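Local coordinates for protein glycosyl hydrolase, family 38 (Enterococcus faecalis, PDB 5KBP) that probably hydrolyses alpha-mannosides as a carbohydrate- and metal-binding alpha-mannosidase of glycosyl hydrolase family 38, at residues K7-V12 and A209-K214; A148-G153 and S173-E178; F190-S195 and E219-T224. All coordinates share one frame; numbering follows the deposited sequence.

Interaction 1. Residues K7-V12 and A209-K214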
loop_
_atom_site.group_PDB
_atom_site.type_symbol
_atom_site.label_atom_id
_atom_site.label_comp_id
_atom_site.label_asym_id
_atom_site.label_seq_id
_atom_site.Cartn_x
_atom_site.Cartn_y
_atom_site.Cartn_z
ATOM N N LYS A 7 32.180 -5.249 41.131
ATOM C CA LYS A 7 31.138 -5.715 40.231
ATOM C C LYS A 7 31.383 -5.207 38.813
ATOM O O LYS A 7 32.056 -4.196 38.590
ATOM C CB LYS A 7 29.763 -5.265 40.725
ATOM C CG LYS A 7 29.416 -5.766 42.119
ATOM C CD LYS A 7 28.013 -5.347 42.530
ATOM C CE LYS A 7 27.671 -5.861 43.920
ATOM N NZ LYS A 7 26.298 -5.471 44.344
ATOM N N LYS A 8 30.821 -5.927 37.847
ATOM C CA LYS A 8 30.975 -5.612 36.433
ATOM C C LYS A 8 29.675 -5.043 35.887
ATOM O O LYS A 8 28.594 -5.580 36.152
ATOM C CB LYS A 8 31.388 -6.850 35.637
ATOM C CG LYS A 8 32.779 -7.358 35.979
ATOM C CD LYS A 8 33.333 -8.243 34.878
ATOM C CE LYS A 8 34.779 -8.621 35.153
ATOM N NZ LYS A 8 35.394 -9.331 33.998
ATOM N N VAL A 9 29.786 -3.961 35.121
ATOM C CA VAL A 9 28.640 -3.251 34.569
ATOM C C VAL A 9 28.706 -3.383 33.054
ATOM O O VAL A 9 29.580 -2.788 32.409
ATOM C CB VAL A 9 28.622 -1.779 35.000
ATOM C CG1 VAL A 9 27.372 -1.098 34.497
ATOM C CG2 VAL A 9 28.721 -1.669 36.516
ATOM N N TYR A 10 27.790 -4.162 32.483
ATOM C CA TYR A 10 27.764 -4.435 31.049
ATOM C C TYR A 10 26.803 -3.458 30.381
ATOM O O TYR A 10 25.588 -3.516 30.604
ATOM C CB TYR A 10 27.356 -5.882 30.781
ATOM C CG TYR A 10 28.317 -6.902 31.350
ATOM C CD1 TYR A 10 28.249 -7.279 32.685
ATOM C CD2 TYR A 10 29.295 -7.486 30.555
ATOM C CE1 TYR A 10 29.124 -8.206 33.211
ATOM C CE2 TYR A 10 30.175 -8.416 31.073
ATOM C CZ TYR A 10 30.083 -8.774 32.402
ATOM O OH TYR A 10 30.956 -9.700 32.927
ATOM N N ILE A 11 27.346 -2.570 29.556
ATOM C CA ILE A 11 26.572 -1.537 28.878
ATOM C C ILE A 11 26.366 -1.978 27.433
ATOM O O ILE A 11 27.320 -2.045 26.650
ATOM C CB ILE A 11 27.270 -0.175 28.961
ATOM C CG1 ILE A 11 27.465 0.216 30.427
ATOM C CG2 ILE A 11 26.468 0.881 28.218
ATOM C CD1 ILE A 11 28.511 1.276 30.647
ATOM N N VAL A 12 25.121 -2.276 27.078
ATOM C CA VAL A 12 24.764 -2.751 25.745
ATOM C C VAL A 12 24.020 -1.630 25.034
ATOM O O VAL A 12 22.877 -1.309 25.384
ATOM C CB VAL A 12 23.918 -4.030 25.804
ATOM C CG1 VAL A 12 23.455 -4.429 24.408
ATOM C CG2 VAL A 12 24.707 -5.159 26.453
ATOM N N ALA A 209 25.378 11.451 40.027
ATOM C CA ALA A 209 23.971 11.271 40.373
ATOM C C ALA A 209 23.310 10.216 39.496
ATOM O O ALA A 209 22.383 9.530 39.942
ATOM C CB ALA A 209 23.226 12.601 40.257
ATOM N N PHE A 210 23.768 10.072 38.252
ATOM C CA PHE A 210 23.208 9.059 37.364
ATOM C C PHE A 210 23.531 7.657 37.865
ATOM O O PHE A 210 22.629 6.849 38.117
ATOM C CB PHE A 210 23.739 9.262 35.943
ATOM C CG PHE A 210 23.244 8.244 34.952
ATOM C CD1 PHE A 210 22.049 8.436 34.278
ATOM C CD2 PHE A 210 23.985 7.106 34.676
ATOM C CE1 PHE A 210 21.596 7.507 33.360
ATOM C CE2 PHE A 210 23.538 6.171 33.759
ATOM C CZ PHE A 210 22.341 6.373 33.100
ATOM N N TRP A 211 24.821 7.355 38.031
ATOM C CA TRP A 211 25.220 5.995 38.375
ATOM C C TRP A 211 24.838 5.628 39.803
ATOM O O TRP A 211 24.513 4.467 40.070
ATOM C CB TRP A 211 26.722 5.815 38.159
ATOM C CG TRP A 211 27.104 5.756 36.711
ATOM C CD1 TRP A 211 27.850 6.664 36.021
ATOM C CD2 TRP A 211 26.744 4.735 35.772
ATOM N NE1 TRP A 211 27.983 6.270 34.711
ATOM C CE2 TRP A 211 27.313 5.089 34.533
ATOM C CE3 TRP A 211 25.999 3.555 35.861
ATOM C CZ2 TRP A 211 27.160 4.303 33.392
ATOM C CZ3 TRP A 211 25.848 2.778 34.726
ATOM C CH2 TRP A 211 26.425 3.155 33.509
ATOM N N LYS A 212 24.871 6.587 40.732
ATOM C CA LYS A 212 24.441 6.289 42.097
ATOM C C LYS A 212 22.999 5.804 42.133
ATOM O O LYS A 212 22.634 5.004 43.002
ATOM C CB LYS A 212 24.609 7.517 42.992
ATOM C CG LYS A 212 26.037 7.773 43.440
ATOM C CD LYS A 212 26.108 8.930 44.424
ATOM N N GLN A 213 22.171 6.270 41.198
ATOM C CA GLN A 213 20.796 5.794 41.116
ATOM C C GLN A 213 20.698 4.521 40.284
ATOM O O GLN A 213 20.043 3.555 40.691
ATOM C CB GLN A 213 19.899 6.883 40.529
ATOM C CG GLN A 213 18.442 6.471 40.393
ATOM C CD GLN A 213 17.755 6.307 41.735
ATOM O OE1 GLN A 213 17.947 7.113 42.645
ATOM N NE2 GLN A 213 16.949 5.259 41.863
ATOM N N LYS A 214 21.356 4.498 39.122
ATOM C CA LYS A 214 21.213 3.369 38.207
ATOM C C LYS A 214 21.836 2.100 38.775
ATOM O O LYS A 214 21.299 1.002 38.585
ATOM C CB LYS A 214 21.833 3.710 36.851
ATOM C CG LYS A 214 21.181 4.887 36.143
ATOM C CD LYS A 214 19.689 4.669 35.949
ATOM C CE LYS A 214 19.060 5.846 35.223
ATOM N NZ LYS A 214 17.590 5.690 35.049
#
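Trp-211 reaches down from helix 204-219 to Val-9 and Ile-11 on strand 7-13, a clear example of a helix packing onto a parallel beta sheet in an alpha/beta domain. The helix and strand are well separated, the CA atoms of Val-9 and Trp-211 lying 10.6 Å apart, and the indole bridges the gap. With CG of Trp-211 anti to the carbonyl carbon (chi1 -73°), the indole is carried off the helix with its six-membered ring toward the strand. CG itself lies at the edge of the neighbouring Phe-210 ring, in its plane. Further out, one face of the indole is covered by Phe-210, whose CD2 sits 3.7 Å above the plane over its centre. Lys-214, one turn on, lays its CG over a face of Phe-210, extending the row of side chains along the helix.

The far rim of the six-membered ring makes the contact with the strand. There CZ3 meets CG1 of Val-9 at 4.2 Å, an oblique apolar touch. Around these residues, the Trp-211 ring also meets that of Phe-258 on strand 256-260. Two residues of a calcium site seen for this protein, with no ion bound to this chain, are close by: nearest side-chain atoms are about 4 Å apart for Phe-253 and Trp-211, and likewise for Tyr-256 and Val-9. At the very tip of the indole, CH2 rests 4.0 Å from CD1 of Ile-11.

Interaction 2. Residues A148-G153 and S173-E178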
loop_
_atom_site.group_PDB
_atom_site.type_symbol
_atom_site.label_atom_id
_atom_site.label_comp_id
_atom_site.label_asym_id
_atom_site.label_seq_id
_atom_site.Cartn_x
_atom_site.Cartn_y
_atom_site.Cartn_z
ATOM N N ALA A 148 16.168 -16.071 26.533
ATOM C CA ALA A 148 15.198 -15.108 26.026
ATOM C C ALA A 148 15.137 -13.908 26.956
ATOM O O ALA A 148 14.938 -14.064 28.165
ATOM C CB ALA A 148 13.807 -15.739 25.889
ATOM N N ALA A 149 15.308 -12.714 26.391
ATOM C CA ALA A 149 15.210 -11.466 27.135
ATOM C C ALA A 149 13.847 -10.834 26.885
ATOM O O ALA A 149 13.428 -10.690 25.731
ATOM C CB ALA A 149 16.324 -10.498 26.734
ATOM N N PHE A 150 13.161 -10.458 27.964
ATOM C CA PHE A 150 11.814 -9.915 27.874
ATOM C C PHE A 150 11.649 -8.797 28.894
ATOM O O PHE A 150 12.490 -8.602 29.776
ATOM C CB PHE A 150 10.755 -11.006 28.090
ATOM C CG PHE A 150 10.861 -11.700 29.417
ATOM C CD1 PHE A 150 11.737 -12.759 29.593
ATOM C CD2 PHE A 150 10.079 -11.299 30.489
ATOM C CE1 PHE A 150 11.837 -13.400 30.813
ATOM C CE2 PHE A 150 10.174 -11.937 31.712
ATOM C CZ PHE A 150 11.054 -12.990 31.874
ATOM N N GLY A 151 10.546 -8.062 28.771
ATOM C CA GLY A 151 10.319 -6.910 29.621
ATOM C C GLY A 151 8.998 -6.908 30.363
ATOM O O GLY A 151 8.878 -6.276 31.418
ATOM N N ARG A 152 7.997 -7.608 29.833
ATOM C CA ARG A 152 6.665 -7.636 30.418
ATOM C C ARG A 152 6.293 -9.053 30.830
ATOM O O ARG A 152 6.782 -10.034 30.260
ATOM C CB ARG A 152 5.617 -7.097 29.436
ATOM C CG ARG A 152 5.889 -5.691 28.932
ATOM C CD ARG A 152 4.891 -5.304 27.854
ATOM N NE ARG A 152 5.117 -3.954 27.345
ATOM C CZ ARG A 152 4.464 -2.877 27.769
ATOM N NH1 ARG A 152 3.538 -2.990 28.712
ATOM N NH2 ARG A 152 4.733 -1.687 27.249
ATOM N N GLY A 153 5.414 -9.152 31.831
ATOM C CA GLY A 153 4.856 -10.411 32.279
ATOM C C GLY A 153 5.290 -10.826 33.673
ATOM O O GLY A 153 4.560 -11.570 34.341
ATOM N N SER A 173 16.474 -10.441 38.551
ATOM C CA SER A 173 16.293 -10.141 37.137
ATOM C C SER A 173 16.737 -11.284 36.233
ATOM O O SER A 173 16.656 -11.150 35.007
ATOM C CB SER A 173 17.047 -8.861 36.768
ATOM O OG SER A 173 18.364 -8.873 37.291
ATOM N N GLU A 174 17.213 -12.387 36.805
ATOM C CA GLU A 174 17.502 -13.612 36.077
ATOM C C GLU A 174 16.621 -14.720 36.636
ATOM O O GLU A 174 16.366 -14.768 37.844
ATOM C CB GLU A 174 18.980 -14.010 36.188
ATOM C CG GLU A 174 19.967 -12.961 35.693
ATOM C CD GLU A 174 20.169 -11.828 36.682
ATOM O OE1 GLU A 174 20.160 -10.654 36.255
ATOM O OE2 GLU A 174 20.328 -12.113 37.886
ATOM N N MET A 175 16.156 -15.606 35.762
ATOM C CA MET A 175 15.201 -16.623 36.178
ATOM C C MET A 175 15.205 -17.759 35.167
ATOM O O MET A 175 15.722 -17.629 34.053
ATOM C CB MET A 175 13.794 -16.034 36.324
ATOM C CG MET A 175 13.147 -15.656 34.999
ATOM S SD MET A 175 11.780 -14.498 35.184
ATOM C CE MET A 175 12.642 -13.073 35.844
ATOM N N TRP A 176 14.621 -18.881 35.577
ATOM C CA TRP A 176 14.371 -19.994 34.676
ATOM C C TRP A 176 12.949 -19.904 34.146
ATOM O O TRP A 176 12.013 -19.602 34.893
ATOM C CB TRP A 176 14.583 -21.333 35.385
ATOM C CG TRP A 176 15.985 -21.546 35.854
ATOM C CD1 TRP A 176 16.411 -21.638 37.147
ATOM C CD2 TRP A 176 17.152 -21.680 35.034
ATOM N NE1 TRP A 176 17.771 -21.829 37.182
ATOM C CE2 TRP A 176 18.250 -21.858 35.899
ATOM C CE3 TRP A 176 17.375 -21.670 33.653
ATOM C CZ2 TRP A 176 19.551 -22.024 35.429
ATOM C CZ3 TRP A 176 18.668 -21.836 33.189
ATOM C CH2 TRP A 176 19.739 -22.010 34.074
ATOM N N TRP A 177 12.791 -20.154 32.851
ATOM C CA TRP A 177 11.485 -20.123 32.202
ATOM C C TRP A 177 11.187 -21.519 31.676
ATOM O O TRP A 177 11.830 -21.982 30.727
ATOM C CB TRP A 177 11.452 -19.086 31.082
ATOM C CG TRP A 177 10.067 -18.737 30.642
ATOM C CD1 TRP A 177 8.898 -19.240 31.136
ATOM C CD2 TRP A 177 9.702 -17.802 29.621
ATOM N NE1 TRP A 177 7.829 -18.679 30.483
ATOM C CE2 TRP A 177 8.295 -17.792 29.547
ATOM C CE3 TRP A 177 10.428 -16.973 28.760
ATOM C CZ2 TRP A 177 7.601 -16.988 28.647
ATOM C CZ3 TRP A 177 9.736 -16.175 27.868
ATOM C CH2 TRP A 177 8.339 -16.187 27.820
ATOM N N GLU A 178 10.216 -22.186 32.289
ATOM C CA GLU A 178 9.831 -23.542 31.925
ATOM C C GLU A 178 8.479 -23.515 31.228
ATOM O O GLU A 178 7.518 -22.941 31.750
ATOM C CB GLU A 178 9.780 -24.440 33.163
ATOM C CG GLU A 178 9.384 -25.877 32.880
ATOM C CD GLU A 178 9.471 -26.755 34.113
ATOM O OE1 GLU A 178 10.203 -26.388 35.056
ATOM O OE2 GLU A 178 8.804 -27.810 34.140
#
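Phe-150 and Met-175 approach each other from opposite directions, sulfur to ring edge, forming a Met-aromatic contact. The thioether SD of Met-175 stands 3.7 Å from CZ of Phe-150. It is 5.1 Å from the ring centroid and 85° off the ring normal, so the sulfur lies practically in the ring plane, facing the rim. Such a placement is consistent with a weak attraction between the sulfur and the slightly positive ring hydrogens. The chain bends at chi3 (64°), and CE of Met-175 also stays near the rim, 4.3 Å from CZ of Phe-150, though SD is closer.

The second kind of interaction is purely aromatic. The Phe-150 ring and the six-membered ring of Trp-177 have centroids 5.4 Å apart and planes inclined at 50°, so the two rings meet obliquely. Their closest atoms are CD1 of Phe-150 and CZ3 of Trp-177, at 4.3 Å. The polar part of the indole is occupied separately, NE1 of Trp-177 being hydrogen-bonded to the backbone O of Gly-283.

All three side chains are buried, and they meet across an intervening strand. In the mixed sheet, strand 184-189 runs between 147-150 and 174-178, and its Leu-189 touches both Phe-150 and Met-175. Val-281 of the edge strand 280-282 packs against Met-175 and Trp-177, while helix 136-141 lies against Trp-177 through Thr-136 and Pro-137.

Interaction 3. Residues F190-S195 and E219-T224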
loop_
_atom_site.group_PDB
_atom_site.type_symbol
_atom_site.label_atom_id
_atom_site.label_comp_id
_atom_site.label_asym_id
_atom_site.label_seq_id
_atom_site.Cartn_x
_atom_site.Cartn_y
_atom_site.Cartn_z
ATOM N N PHE A 190 14.274 -7.479 31.922
ATOM C CA PHE A 190 14.604 -6.059 32.030
ATOM C C PHE A 190 13.835 -5.507 33.227
ATOM O O PHE A 190 12.800 -4.848 33.100
ATOM C CB PHE A 190 14.266 -5.317 30.742
ATOM C CG PHE A 190 14.981 -5.845 29.528
ATOM C CD1 PHE A 190 16.361 -5.784 29.440
ATOM C CD2 PHE A 190 14.272 -6.390 28.470
ATOM C CE1 PHE A 190 17.022 -6.268 28.326
ATOM C CE2 PHE A 190 14.925 -6.874 27.353
ATOM C CZ PHE A 190 16.303 -6.812 27.280
ATOM N N ALA A 191 14.356 -5.803 34.423
ATOM C CA ALA A 191 13.657 -5.436 35.651
ATOM C C ALA A 191 13.564 -3.927 35.816
ATOM O O ALA A 191 12.651 -3.431 36.485
ATOM C CB ALA A 191 14.349 -6.065 36.860
ATOM N N ASN A 192 14.497 -3.185 35.223
ATOM C CA ASN A 192 14.429 -1.732 35.154
ATOM C C ASN A 192 14.207 -1.253 33.723
ATOM O O ASN A 192 14.702 -0.192 33.333
ATOM C CB ASN A 192 15.692 -1.106 35.743
ATOM C CG ASN A 192 15.675 -1.082 37.258
ATOM O OD1 ASN A 192 15.094 -0.185 37.868
ATOM N ND2 ASN A 192 16.314 -2.069 37.875
ATOM N N TRP A 193 13.474 -2.044 32.932
ATOM C CA TRP A 193 13.138 -1.743 31.543
ATOM C C TRP A 193 14.379 -1.734 30.657
ATOM O O TRP A 193 15.508 -1.709 31.156
ATOM C CB TRP A 193 12.387 -0.409 31.449
ATOM C CG TRP A 193 11.489 -0.293 30.256
ATOM C CD1 TRP A 193 11.507 0.691 29.312
ATOM C CD2 TRP A 193 10.438 -1.193 29.877
ATOM N NE1 TRP A 193 10.532 0.462 28.371
ATOM C CE2 TRP A 193 9.864 -0.689 28.695
ATOM C CE3 TRP A 193 9.928 -2.376 30.425
ATOM C CZ2 TRP A 193 8.803 -1.324 28.049
ATOM C CZ3 TRP A 193 8.877 -3.007 29.780
ATOM C CH2 TRP A 193 8.328 -2.480 28.606
ATOM N N TYR A 194 14.184 -1.770 29.337
ATOM C CA TYR A 194 15.302 -1.754 28.400
ATOM C C TYR A 194 15.854 -0.352 28.160
ATOM O O TYR A 194 16.472 -0.108 27.117
ATOM C CB TYR A 194 14.895 -2.397 27.069
ATOM C CG TYR A 194 13.642 -1.831 26.430
ATOM C CD1 TYR A 194 13.668 -0.617 25.751
ATOM C CD2 TYR A 194 12.440 -2.524 26.482
ATOM C CE1 TYR A 194 12.527 -0.103 25.159
ATOM C CE2 TYR A 194 11.297 -2.019 25.892
ATOM C CZ TYR A 194 11.345 -0.809 25.232
ATOM O OH TYR A 194 10.205 -0.306 24.646
ATOM N N SER A 195 15.653 0.570 29.104
ATOM C CA SER A 195 16.118 1.942 28.961
ATOM C C SER A 195 16.845 2.450 30.198
ATOM O O SER A 195 17.049 3.663 30.324
ATOM C CB SER A 195 14.943 2.871 28.641
ATOM O OG SER A 195 13.935 2.774 29.632
ATOM N N GLU A 219 21.162 -3.350 41.091
ATOM C CA GLU A 219 21.559 -4.235 42.178
ATOM C C GLU A 219 20.373 -4.711 43.010
ATOM O O GLU A 219 20.516 -5.685 43.757
ATOM C CB GLU A 219 22.581 -3.536 43.077
ATOM C CG GLU A 219 23.989 -3.517 42.509
ATOM C CD GLU A 219 24.926 -2.627 43.302
ATOM O OE1 GLU A 219 25.631 -1.804 42.682
ATOM O OE2 GLU A 219 24.953 -2.746 44.546
ATOM N N ARG A 220 19.214 -4.054 42.900
ATOM C CA ARG A 220 18.038 -4.509 43.636
ATOM C C ARG A 220 17.637 -5.923 43.239
ATOM O O ARG A 220 17.093 -6.667 44.063
ATOM C CB ARG A 220 16.861 -3.553 43.412
ATOM C CG ARG A 220 16.857 -2.327 44.313
ATOM C CD ARG A 220 15.855 -1.279 43.834
ATOM N NE ARG A 220 14.520 -1.447 44.407
ATOM C CZ ARG A 220 14.167 -1.016 45.615
ATOM N NH1 ARG A 220 15.054 -0.406 46.390
ATOM N NH2 ARG A 220 12.929 -1.202 46.053
ATOM N N TYR A 221 17.899 -6.318 41.989
ATOM C CA TYR A 221 17.454 -7.612 41.493
ATOM C C TYR A 221 18.580 -8.443 40.887
ATOM O O TYR A 221 18.302 -9.459 40.244
ATOM C CB TYR A 221 16.340 -7.430 40.456
ATOM C CG TYR A 221 15.407 -6.281 40.758
ATOM C CD1 TYR A 221 14.443 -6.383 41.754
ATOM C CD2 TYR A 221 15.488 -5.093 40.045
ATOM C CE1 TYR A 221 13.587 -5.332 42.029
ATOM C CE2 TYR A 221 14.636 -4.038 40.313
ATOM C CZ TYR A 221 13.688 -4.162 41.306
ATOM O OH TYR A 221 12.840 -3.113 41.574
ATOM N N ALA A 222 19.834 -8.048 41.069
ATOM C CA ALA A 222 20.947 -8.788 40.488
ATOM C C ALA A 222 21.261 -10.009 41.347
ATOM O O ALA A 222 21.547 -9.877 42.542
ATOM C CB ALA A 222 22.173 -7.890 40.359
ATOM N N SER A 223 21.197 -11.195 40.743
ATOM C CA SER A 223 21.591 -12.427 41.415
ATOM C C SER A 223 23.079 -12.716 41.293
ATOM O O SER A 223 23.586 -13.588 42.006
ATOM C CB SER A 223 20.796 -13.614 40.858
ATOM O OG SER A 223 20.936 -13.702 39.452
ATOM N N THR A 224 23.783 -12.014 40.407
ATOM C CA THR A 224 25.221 -12.149 40.229
ATOM C C THR A 224 25.864 -10.772 40.362
ATOM O O THR A 224 25.183 -9.756 40.528
ATOM C CB THR A 224 25.561 -12.772 38.868
ATOM O OG1 THR A 224 25.345 -11.805 37.832
ATOM C CG2 THR A 224 24.682 -13.985 38.599
#
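Ala-191 and Asn-192, the two central residues of a type I beta turn running from Phe-190 to Trp-193, press against Tyr-221. The contact joins the loop between strand 184-189 and helix 204-219 to the loop that leads from that helix to strand 226-231. A backbone bond from Trp-193 N to Phe-190 O (2.9 Å) closes the turn with Ala-191 and Asn-192 at its corners.

The tight part is one margin of the Tyr-221 ring. CB of Ala-191 approaches CD2 of Tyr-221 to 3.5 Å and comes at the ring obliquely. Next to it, the Asn-192 side chain crosses that of Tyr-221 at about a right angle and brings ND2 to the ring edge, in plane, 3.6 Å from CE2 of Tyr-221. The amide plane is inclined by 42° to the ring. ND2 touches the ring edge by van der Waals contact alone; its polar partner is O of Asp-217, through a weak hydrogen bond. Pro-156, on strand 155-156, touches both Ala-191 and Tyr-221.

The loose part is the exposed Arg-220, whose side chain makes no contact with segment 190-195. Its guanidinium has the OH of Tyr-221 in plane at its edge, without a hydrogen bond between them. The root of the same side chain packs closely: CB of Arg-220 covers the Tyr-221 ring face away from Ala-191, 3.7 Å above the plane and over the centre.

How the interactions relate
The three contacts lie within the family 38 N-terminal domain, on the same side of the chain's centre, and interaction 3 links the others. Its centre is about 11 Å from each, whereas the centres of interactions 1 and 2 are about 21 Å apart and their nearest atoms about 9 Å. Along the chain, interaction 2 is nested in the loop closed by interaction 1, and interaction 3 follows it while crossing interaction 1. Helix 204-219 serves both 1 and 3, and a salt bridge from Lys-7 to Glu-219 joins them. Interaction 2 meets 3 through Ser-173 N and Tyr-221 O, probably hydrogen-bonded. Thus loops at the helix end connect the parallel and mixed sheets.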